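Local structure of bifunctional sugar-1-phosphate nucleotidylyltransferase/acetyltransferase (5Z0A) at residues L94-D99 with A158-L163; V132-N137 with I150-L155; D320-A325 with H362-I367. The protein synthesises UDP-N-acetylglucosamine and UDP-N-acetylgalactosamine as a bifunctional, homotrimeric enzyme that joins a sugar-1-phosphate nucleotidylyltransferase to an acetyltransferase. The protein carries 1 engineered substitution. All blocks are in the same frame, centred on the assembly; numbering follows the deposited sequence.

Contact 1 (L94-D99 with A158-L163); sequences LIINGD and AGIYKL. Engineered in segment 94-99: N97 (natural residue Tyr).
I95 and Y161 form a hydrogen-bonded antiparallel pair: I95 N donates to Y161 O at 2.7 Å and Y161 N returns a bond to I95 O at 2.8 Å. A third, from N97 N to G159 O (2.9 Å), ends the ladder where the chain turns a corner. From CB outward, the I95 side chain serves two partners. Its CB stands 4.0 Å from Y161 CD1. There the branches part: CG2 meets that same ring carbon, I95 CG2 to Y161 CD1 being 3.9 Å, whereas CG1, beside the backbone N (chi1 -63°), carries an extended arm to L163. I95 CD1 ends 3.8 Å from L163 CD1, the two side chains set roughly perpendicular. Beyond I95, the engineered N97, tyrosine in the natural protein, brings its ND2 to 3.7 Å from G159 CA. The positive phi of G159 by itself favours glycine; a CB there would also clash with this engineered amide as modelled. N97 OD1 lies at the Y161 ring edge, buried without a polar partner in the model. Position 97 belongs to the N-acetylglucosamine 1-phosphate site, as does N157, which hydrogen-bonds Y161 OH. Within the mixed sheet of this GT-A-type domain, strand 2-7 flanks I96 and strand 117-123 runs beyond I160; helix 106-111 packs on L94 and I160, and helix 184-194 on Y161 and L163.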
loop_
_atom_site.group_PDB
_atom_site.type_symbol
_atom_site.label_atom_id
_atom_site.label_comp_id
_atom_site.label_asym_id
_atom_site.label_seq_id
_atom_site.Cartn_x
_atom_site.Cartn_y
_atom_site.Cartn_z
ATOM N N LEU A 94 -18.697 15.404 -47.836
ATOM C CA LEU A 94 -17.959 15.795 -46.604
ATOM C C LEU A 94 -17.026 14.640 -46.217
ATOM O O LEU A 94 -17.433 13.489 -46.190
ATOM C CB LEU A 94 -18.912 16.087 -45.485
ATOM C CG LEU A 94 -18.279 16.605 -44.178
ATOM C CD1 LEU A 94 -17.829 18.060 -44.298
ATOM C CD2 LEU A 94 -19.333 16.455 -43.098
ATOM N N ILE A 95 -15.757 14.947 -45.977
ATOM C CA ILE A 95 -14.795 13.964 -45.631
ATOM C C ILE A 95 -14.189 14.384 -44.301
ATOM O O ILE A 95 -13.722 15.503 -44.163
ATOM C CB ILE A 95 -13.713 13.891 -46.693
ATOM C CG1 ILE A 95 -14.350 13.456 -48.030
ATOM C CG2 ILE A 95 -12.616 12.910 -46.290
ATOM C CD1 ILE A 95 -13.444 13.734 -49.209
ATOM N N ILE A 96 -14.177 13.486 -43.322
ATOM C CA ILE A 96 -13.460 13.769 -42.060
ATOM C C ILE A 96 -12.470 12.669 -41.662
ATOM O O ILE A 96 -12.773 11.472 -41.788
ATOM C CB ILE A 96 -14.446 14.059 -40.909
ATOM C CG1 ILE A 96 -15.255 12.858 -40.535
ATOM C CG2 ILE A 96 -15.439 15.176 -41.266
ATOM C CD1 ILE A 96 -15.745 12.983 -39.114
ATOM N N ASN A 97 -11.300 13.052 -41.166
ATOM C CA ASN A 97 -10.381 12.053 -40.608
ATOM C C ASN A 97 -10.948 11.437 -39.345
ATOM O O ASN A 97 -11.482 12.154 -38.482
ATOM C CB ASN A 97 -9.042 12.646 -40.243
ATOM C CG ASN A 97 -8.205 12.946 -41.435
ATOM O OD1 ASN A 97 -8.514 12.547 -42.550
ATOM N ND2 ASN A 97 -7.111 13.670 -41.211
ATOM N N GLY A 98 -10.852 10.111 -39.242
ATOM C CA GLY A 98 -11.484 9.358 -38.123
ATOM C C GLY A 98 -10.705 9.419 -36.823
ATOM O O GLY A 98 -11.171 8.921 -35.835
ATOM N N ASP A 99 -9.548 10.038 -36.816
ATOM C CA ASP A 99 -8.806 10.285 -35.582
ATOM C C ASP A 99 -9.185 11.606 -34.813
ATOM O O ASP A 99 -8.633 11.856 -33.782
ATOM C CB ASP A 99 -7.294 10.167 -35.812
ATOM C CG ASP A 99 -6.769 11.177 -36.739
ATOM O OD1 ASP A 99 -7.531 12.098 -37.066
ATOM O OD2 ASP A 99 -5.592 11.044 -37.168
ATOM N N ALA A 158 -7.110 20.881 -40.467
ATOM C CA ALA A 158 -7.896 20.234 -39.427
ATOM C C ALA A 158 -8.429 18.818 -39.795
ATOM O O ALA A 158 -8.929 18.113 -38.926
ATOM C CB ALA A 158 -9.045 21.125 -39.031
ATOM N N GLY A 159 -8.258 18.363 -41.033
ATOM C CA GLY A 159 -8.745 17.021 -41.464
ATOM C C GLY A 159 -10.247 16.959 -41.699
ATOM O O GLY A 159 -10.854 15.904 -41.550
ATOM N N ILE A 160 -10.846 18.096 -42.032
ATOM C CA ILE A 160 -12.273 18.204 -42.341
ATOM C C ILE A 160 -12.364 18.902 -43.712
ATOM O O ILE A 160 -11.983 20.065 -43.834
ATOM C CB ILE A 160 -13.054 18.977 -41.265
ATOM C CG1 ILE A 160 -12.943 18.254 -39.907
ATOM C CG2 ILE A 160 -14.514 19.080 -41.632
ATOM C CD1 ILE A 160 -13.356 19.122 -38.720
ATOM N N TYR A 161 -12.891 18.173 -44.704
ATOM C CA TYR A 161 -12.973 18.626 -46.084
ATOM C C TYR A 161 -14.359 18.520 -46.661
ATOM O O TYR A 161 -15.073 17.524 -46.420
ATOM C CB TYR A 161 -12.056 17.781 -46.952
ATOM C CG TYR A 161 -10.734 17.389 -46.315
ATOM C CD1 TYR A 161 -10.554 16.147 -45.745
ATOM C CD2 TYR A 161 -9.641 18.246 -46.329
ATOM C CE1 TYR A 161 -9.321 15.763 -45.208
ATOM C CE2 TYR A 161 -8.420 17.862 -45.824
ATOM C CZ TYR A 161 -8.283 16.604 -45.251
ATOM O OH TYR A 161 -7.068 16.223 -44.789
ATOM N N LYS A 162 -14.711 19.475 -47.525
ATOM C CA LYS A 162 -15.870 19.325 -48.422
ATOM C C LYS A 162 -15.305 19.401 -49.813
ATOM O O LYS A 162 -14.873 20.476 -50.275
ATOM C CB LYS A 162 -16.915 20.428 -48.167
ATOM C CG LYS A 162 -18.304 20.123 -48.667
ATOM C CD LYS A 162 -18.506 20.238 -50.176
ATOM C CE LYS A 162 -18.149 21.595 -50.747
ATOM N NZ LYS A 162 -18.624 21.705 -52.187
ATOM N N LEU A 163 -15.231 18.234 -50.451
ATOM C CA LEU A 163 -14.551 18.119 -51.733
ATOM C C LEU A 163 -15.525 17.667 -52.816
ATOM O O LEU A 163 -16.476 16.889 -52.566
ATOM C CB LEU A 163 -13.371 17.164 -51.654
ATOM C CG LEU A 163 -12.287 17.470 -50.627
ATOM C CD1 LEU A 163 -11.196 16.409 -50.636
ATOM C CD2 LEU A 163 -11.668 18.823 -50.893
#

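Contact 2 (V132-N137 with I150-L155)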
loop_
_atom_site.group_PDB
_atom_site.type_symbol
_atom_site.label_atom_id
_atom_site.label_comp_id
_atom_site.label_asym_id
_atom_site.label_seq_id
_atom_site.Cartn_x
_atom_site.Cartn_y
_atom_site.Cartn_z
ATOM N N VAL A 132 0.593 22.253 -42.604
ATOM C CA VAL A 132 0.405 23.678 -42.424
ATOM C C VAL A 132 -0.242 24.281 -43.641
ATOM O O VAL A 132 0.191 23.991 -44.746
ATOM C CB VAL A 132 1.742 24.366 -42.114
ATOM C CG1 VAL A 132 1.624 25.874 -42.099
ATOM C CG2 VAL A 132 2.244 23.884 -40.751
ATOM N N LEU A 133 -1.256 25.138 -43.427
ATOM C CA LEU A 133 -1.944 25.813 -44.507
ATOM C C LEU A 133 -1.261 27.122 -44.830
ATOM O O LEU A 133 -1.056 27.960 -43.948
ATOM C CB LEU A 133 -3.410 26.082 -44.184
ATOM C CG LEU A 133 -4.204 24.909 -43.621
ATOM C CD1 LEU A 133 -5.642 25.345 -43.437
ATOM C CD2 LEU A 133 -4.143 23.674 -44.502
ATOM N N VAL A 134 -0.921 27.276 -46.110
ATOM C CA VAL A 134 -0.399 28.523 -46.680
ATOM C C VAL A 134 -1.558 29.078 -47.474
ATOM O O VAL A 134 -2.128 28.384 -48.322
ATOM C CB VAL A 134 0.857 28.275 -47.545
ATOM C CG1 VAL A 134 1.347 29.554 -48.210
ATOM C CG2 VAL A 134 1.982 27.697 -46.696
ATOM N N LEU A 135 -1.963 30.311 -47.136
ATOM C CA LEU A 135 -3.078 30.991 -47.807
ATOM C C LEU A 135 -2.551 31.991 -48.819
ATOM O O LEU A 135 -1.496 32.585 -48.613
ATOM C CB LEU A 135 -3.949 31.743 -46.789
ATOM C CG LEU A 135 -4.443 30.922 -45.586
ATOM C CD1 LEU A 135 -5.231 31.797 -44.606
ATOM C CD2 LEU A 135 -5.269 29.728 -46.061
ATOM N N ASP A 136 -3.280 32.139 -49.918
ATOM C CA ASP A 136 -3.033 33.194 -50.890
ATOM C C ASP A 136 -3.588 34.505 -50.319
ATOM O O ASP A 136 -4.183 34.521 -49.240
ATOM C CB ASP A 136 -3.590 32.810 -52.305
ATOM C CG ASP A 136 -5.122 32.723 -52.377
ATOM O OD1 ASP A 136 -5.832 33.347 -51.558
ATOM O OD2 ASP A 136 -5.640 32.075 -53.314
ATOM N N ASN A 137 -3.421 35.608 -51.038
ATOM C CA ASN A 137 -3.863 36.906 -50.496
ATOM C C ASN A 137 -5.366 37.200 -50.676
ATOM O O ASN A 137 -5.832 38.262 -50.296
ATOM C CB ASN A 137 -2.971 38.053 -50.989
ATOM C CG ASN A 137 -2.708 37.981 -52.472
ATOM O OD1 ASN A 137 -3.646 37.881 -53.276
ATOM N ND2 ASN A 137 -1.434 38.003 -52.852
ATOM N N ILE A 150 10.533 24.317 -40.507
ATOM C CA ILE A 150 10.282 25.746 -40.131
ATOM C C ILE A 150 8.822 26.040 -40.517
ATOM O O ILE A 150 8.536 26.223 -41.706
ATOM C CB ILE A 150 11.327 26.748 -40.797
ATOM C CG1 ILE A 150 12.617 26.795 -39.944
ATOM C CG2 ILE A 150 10.819 28.180 -41.153
ATOM C CD1 ILE A 150 12.701 27.792 -38.793
ATOM N N PRO A 151 7.888 26.041 -39.526
ATOM C CA PRO A 151 6.503 26.257 -39.907
ATOM C C PRO A 151 6.231 27.743 -40.171
ATOM O O PRO A 151 6.485 28.556 -39.302
ATOM C CB PRO A 151 5.718 25.744 -38.691
ATOM C CG PRO A 151 6.676 25.699 -37.544
ATOM C CD PRO A 151 8.041 26.058 -38.055
ATOM N N PRO A 152 5.716 28.090 -41.368
ATOM C CA PRO A 152 5.428 29.491 -41.703
ATOM C C PRO A 152 4.192 30.086 -41.005
ATOM O O PRO A 152 3.903 31.283 -41.164
ATOM C CB PRO A 152 5.190 29.451 -43.228
ATOM C CG PRO A 152 4.757 28.056 -43.526
ATOM C CD PRO A 152 5.379 27.168 -42.477
ATOM N N SER A 153 3.473 29.256 -40.243
ATOM C CA SER A 153 2.158 29.613 -39.730
ATOM C C SER A 153 1.745 28.629 -38.626
ATOM O O SER A 153 2.287 27.507 -38.521
ATOM C CB SER A 153 1.159 29.563 -40.896
ATOM O OG SER A 153 -0.122 29.967 -40.510
ATOM N N ASN A 154 0.779 29.065 -37.814
ATOM C CA ASN A 154 0.110 28.210 -36.826
ATOM C C ASN A 154 -1.100 27.461 -37.375
ATOM O O ASN A 154 -1.598 26.552 -36.719
ATOM C CB ASN A 154 -0.359 29.058 -35.639
ATOM C CG ASN A 154 0.632 29.057 -34.520
ATOM O OD1 ASN A 154 1.326 28.066 -34.291
ATOM N ND2 ASN A 154 0.708 30.165 -33.797
ATOM N N LEU A 155 -1.589 27.881 -38.535
ATOM C CA LEU A 155 -2.850 27.379 -39.101
ATOM C C LEU A 155 -2.542 26.040 -39.761
ATOM O O LEU A 155 -1.736 25.995 -40.710
ATOM C CB LEU A 155 -3.392 28.334 -40.182
ATOM C CG LEU A 155 -4.851 28.727 -40.333
ATOM C CD1 LEU A 155 -5.267 28.735 -41.788
ATOM C CD2 LEU A 155 -5.859 28.001 -39.461
#
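The β-hairpin 131-135/141-146 of the nucleotidylyltransferase domain is met here by the loop that leads out of it, V132 and L133 of its first strand packing against P152, S153 and L155. One backbone bond ties the two segments: L133 N donates to L155 O at 2.9 Å, nearly straight at 165°, though the donor is tilted 26° from the carbonyl plane. The same oxygen receives a longer C-H contact from V132 CA at 3.6 Å.

V132 turns its side chain toward the loop. Its CG1, anti to the backbone N (chi1 172°), lies 3.9 Å from S153 CB, and V132 CG1 also rests 4.0 Å from P152 CD. The proline ring reaches further along the strand, P152 CG coming within 4.2 Å of V134 CG2. The loop shapes itself through an ST turn in which S153 OG accepts a hydrogen bond from L155 N (3.2 Å). That bond ties the serine hydroxyl to its own segment and probably helps to hold the bend that brings L155 O up to the strand.

This turn lies at the start of strand 155-164, where the chain returns from the hairpin to the central sheet close to the sugar-phosphate site: G131 directly precedes V132, and N157, near the side chain of L133, follows shortly after L155. L155 closes the apolar side. Its CD1 lies 3.8 Å from L133 CD1, the two leucines crossing obliquely, and also touches L135 CD1, whose side chain comes in crosswise. L133 and L135 both pack on V199 of strand 197-202, while V132 is backed by P127 and P148.

Contact 3 (D320-A325 with H362-I367); sequences DVNFGA and HVRTGI
T365 holds G324 through two acceptors: G324 N shares its hydrogen between T365 OG1 at 3.0 Å and T365 O at 2.9 Å, both bonds clearly bent. The hydroxyl can reach that N-H because OG1 sits between the backbone N and the carbonyl carbon (chi1 70°); the same torsion sends CG2 to the F323 ring, T365 CG2 lying 3.9 Å from F323 CD1. A valine here would probably leave G324 N with the bent bond to the carbonyl alone and deprive the T327 hydroxyl of one of its partners. Straighter bonds continue the ladder, N322 N to V363 O at 3.0 Å and T365 N to N322 O at 2.9 Å.

These parallel rungs join successive coils of the left-handed β-helix built from hexapeptide repeats. The 36 residues between the segments include an excursion with strands 340-343 and 346-349, after which the chain resumes the coil on the next level, so that 322-323 and 364-365 are adjacent. On the N322 side, the amide and the R364 guanidinium stack with planes only 16° apart, R364 NH2 being 3.8 Å from N322 CG. A water donates to D320 O (2.8 Å) and weakly to V363 O. The D320 side chain runs alongside the H362 ring, D320 OD2 lying 3.2 Å from H362 CE1.

Further out, T327 OG1 bonds to T365 OG1, and Y380 stacks on the H362 ring. A second subunit brings L332 against R364 and T370 against I367, with E336 of that subunit making a long, weak ion pair with R364.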
loop_
_atom_site.group_PDB
_atom_site.type_symbol
_atom_site.label_atom_id
_atom_site.label_comp_id
_atom_site.label_asym_id
_atom_site.label_seq_id
_atom_site.Cartn_x
_atom_site.Cartn_y
_atom_site.Cartn_z
ATOM N N ASP A 320 -10.864 -4.653 -19.365
ATOM C CA ASP A 320 -10.709 -5.949 -18.706
ATOM C C ASP A 320 -9.314 -6.146 -18.085
ATOM O O ASP A 320 -8.763 -7.251 -18.072
ATOM C CB ASP A 320 -11.036 -7.065 -19.686
ATOM C CG ASP A 320 -12.480 -7.006 -20.196
ATOM O OD1 ASP A 320 -13.436 -6.751 -19.378
ATOM O OD2 ASP A 320 -12.663 -7.216 -21.438
ATOM N N VAL A 321 -8.770 -5.087 -17.491
ATOM C CA VAL A 321 -7.501 -5.140 -16.804
ATOM C C VAL A 321 -7.748 -5.422 -15.336
ATOM O O VAL A 321 -8.712 -4.924 -14.722
ATOM C CB VAL A 321 -6.712 -3.823 -16.976
ATOM C CG1 VAL A 321 -5.467 -3.793 -16.079
ATOM C CG2 VAL A 321 -6.283 -3.666 -18.418
ATOM N N ASN A 322 -6.861 -6.207 -14.735
ATOM C CA ASN A 322 -6.884 -6.450 -13.258
ATOM C C ASN A 322 -5.509 -6.122 -12.645
ATOM O O ASN A 322 -4.523 -6.707 -13.010
ATOM C CB ASN A 322 -7.273 -7.891 -12.901
ATOM C CG ASN A 322 -7.654 -8.047 -11.385
ATOM O OD1 ASN A 322 -6.781 -8.054 -10.467
ATOM N ND2 ASN A 322 -8.964 -8.155 -11.110
ATOM N N PHE A 323 -5.518 -5.215 -11.682
ATOM C CA PHE A 323 -4.361 -4.872 -10.893
ATOM C C PHE A 323 -4.351 -5.643 -9.560
ATOM O O PHE A 323 -5.219 -5.461 -8.751
ATOM C CB PHE A 323 -4.305 -3.406 -10.568
ATOM C CG PHE A 323 -3.633 -2.552 -11.626
ATOM C CD1 PHE A 323 -3.452 -2.995 -12.931
ATOM C CD2 PHE A 323 -3.144 -1.303 -11.275
ATOM C CE1 PHE A 323 -2.813 -2.172 -13.875
ATOM C CE2 PHE A 323 -2.512 -0.480 -12.220
ATOM C CZ PHE A 323 -2.342 -0.911 -13.508
ATOM N N GLY A 324 -3.375 -6.518 -9.394
ATOM C CA GLY A 324 -3.193 -7.180 -8.122
ATOM C C GLY A 324 -2.985 -6.091 -7.045
ATOM O O GLY A 324 -2.491 -4.953 -7.322
ATOM N N ALA A 325 -3.383 -6.415 -5.825
ATOM C CA ALA A 325 -3.090 -5.554 -4.668
ATOM C C ALA A 325 -1.673 -5.019 -4.675
ATOM O O ALA A 325 -0.694 -5.764 -4.888
ATOM C CB ALA A 325 -3.331 -6.337 -3.366
ATOM N N HIS A 362 -6.883 -6.748 -21.178
ATOM C CA HIS A 362 -6.757 -8.076 -20.585
ATOM C C HIS A 362 -5.437 -8.290 -19.865
ATOM O O HIS A 362 -5.156 -9.390 -19.492
ATOM C CB HIS A 362 -7.005 -9.180 -21.642
ATOM C CG HIS A 362 -8.258 -8.970 -22.403
ATOM N ND1 HIS A 362 -9.482 -9.359 -21.914
ATOM C CD2 HIS A 362 -8.491 -8.464 -23.644
ATOM C CE1 HIS A 362 -10.422 -9.035 -22.780
ATOM N NE2 HIS A 362 -9.846 -8.506 -23.844
ATOM N N VAL A 363 -4.688 -7.228 -19.564
ATOM C CA VAL A 363 -3.508 -7.375 -18.705
ATOM C C VAL A 363 -3.850 -7.797 -17.294
ATOM O O VAL A 363 -4.871 -7.303 -16.682
ATOM C CB VAL A 363 -2.692 -6.062 -18.697
ATOM C CG1 VAL A 363 -1.631 -6.027 -17.642
ATOM C CG2 VAL A 363 -1.995 -5.934 -20.046
ATOM N N ARG A 364 -2.980 -8.613 -16.699
ATOM C CA ARG A 364 -3.107 -8.918 -15.269
ATOM C C ARG A 364 -1.777 -8.581 -14.582
ATOM O O ARG A 364 -0.705 -8.971 -15.054
ATOM C CB ARG A 364 -3.532 -10.360 -15.049
ATOM C CG ARG A 364 -4.827 -10.669 -15.808
ATOM C CD ARG A 364 -5.544 -11.978 -15.482
ATOM N NE ARG A 364 -6.723 -11.780 -14.620
ATOM C CZ ARG A 364 -6.741 -11.868 -13.277
ATOM N NH1 ARG A 364 -5.634 -12.153 -12.575
ATOM N NH2 ARG A 364 -7.881 -11.665 -12.612
ATOM N N THR A 365 -1.839 -7.796 -13.510
ATOM C CA THR A 365 -0.639 -7.588 -12.713
ATOM C C THR A 365 -0.731 -8.421 -11.445
ATOM O O THR A 365 -1.776 -8.494 -10.784
ATOM C CB THR A 365 -0.361 -6.099 -12.325
ATOM O OG1 THR A 365 -1.328 -5.626 -11.370
ATOM C CG2 THR A 365 -0.326 -5.237 -13.582
ATOM N N GLY A 366 0.387 -8.978 -11.054
ATOM C CA GLY A 366 0.466 -9.684 -9.759
ATOM C C GLY A 366 0.504 -8.648 -8.630
ATOM O O GLY A 366 0.662 -7.404 -8.846
ATOM N N ILE A 367 0.386 -9.151 -7.422
ATOM C CA ILE A 367 0.498 -8.279 -6.260
ATOM C C ILE A 367 1.855 -7.534 -6.282
ATOM O O ILE A 367 2.906 -8.118 -6.669
ATOM C CB ILE A 367 0.258 -9.006 -4.935
ATOM C CG1 ILE A 367 1.215 -10.179 -4.714
ATOM C CG2 ILE A 367 -1.188 -9.500 -4.872
ATOM C CD1 ILE A 367 1.213 -10.692 -3.264
HETATM O O HOH W 1 -7.513 -9.357 -16.696
#

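In the fold
Contacts 1 and 2 belong to the nucleotidylyltransferase region, their centres about 19 Å apart; both pieces of contact 2 fall between those of contact 1 in sequence, and strand 155-164, interrupted and turning a corner at G159, leads from L155 into 158-163. Contact 1 sits in the central mixed sheet, and contact 2 at the hairpin inserted between strands 117-123 and 155-164 of that sheet, the sugar-phosphate residue N157 lying between them along the chain. Contact 3 follows later, in the acetyltransferase β-helix, about 39 Å from contact 1 and about 47 Å from contact 2 between centres. It alone touches a second subunit, in keeping with the C-terminal domain's role in trimer formation.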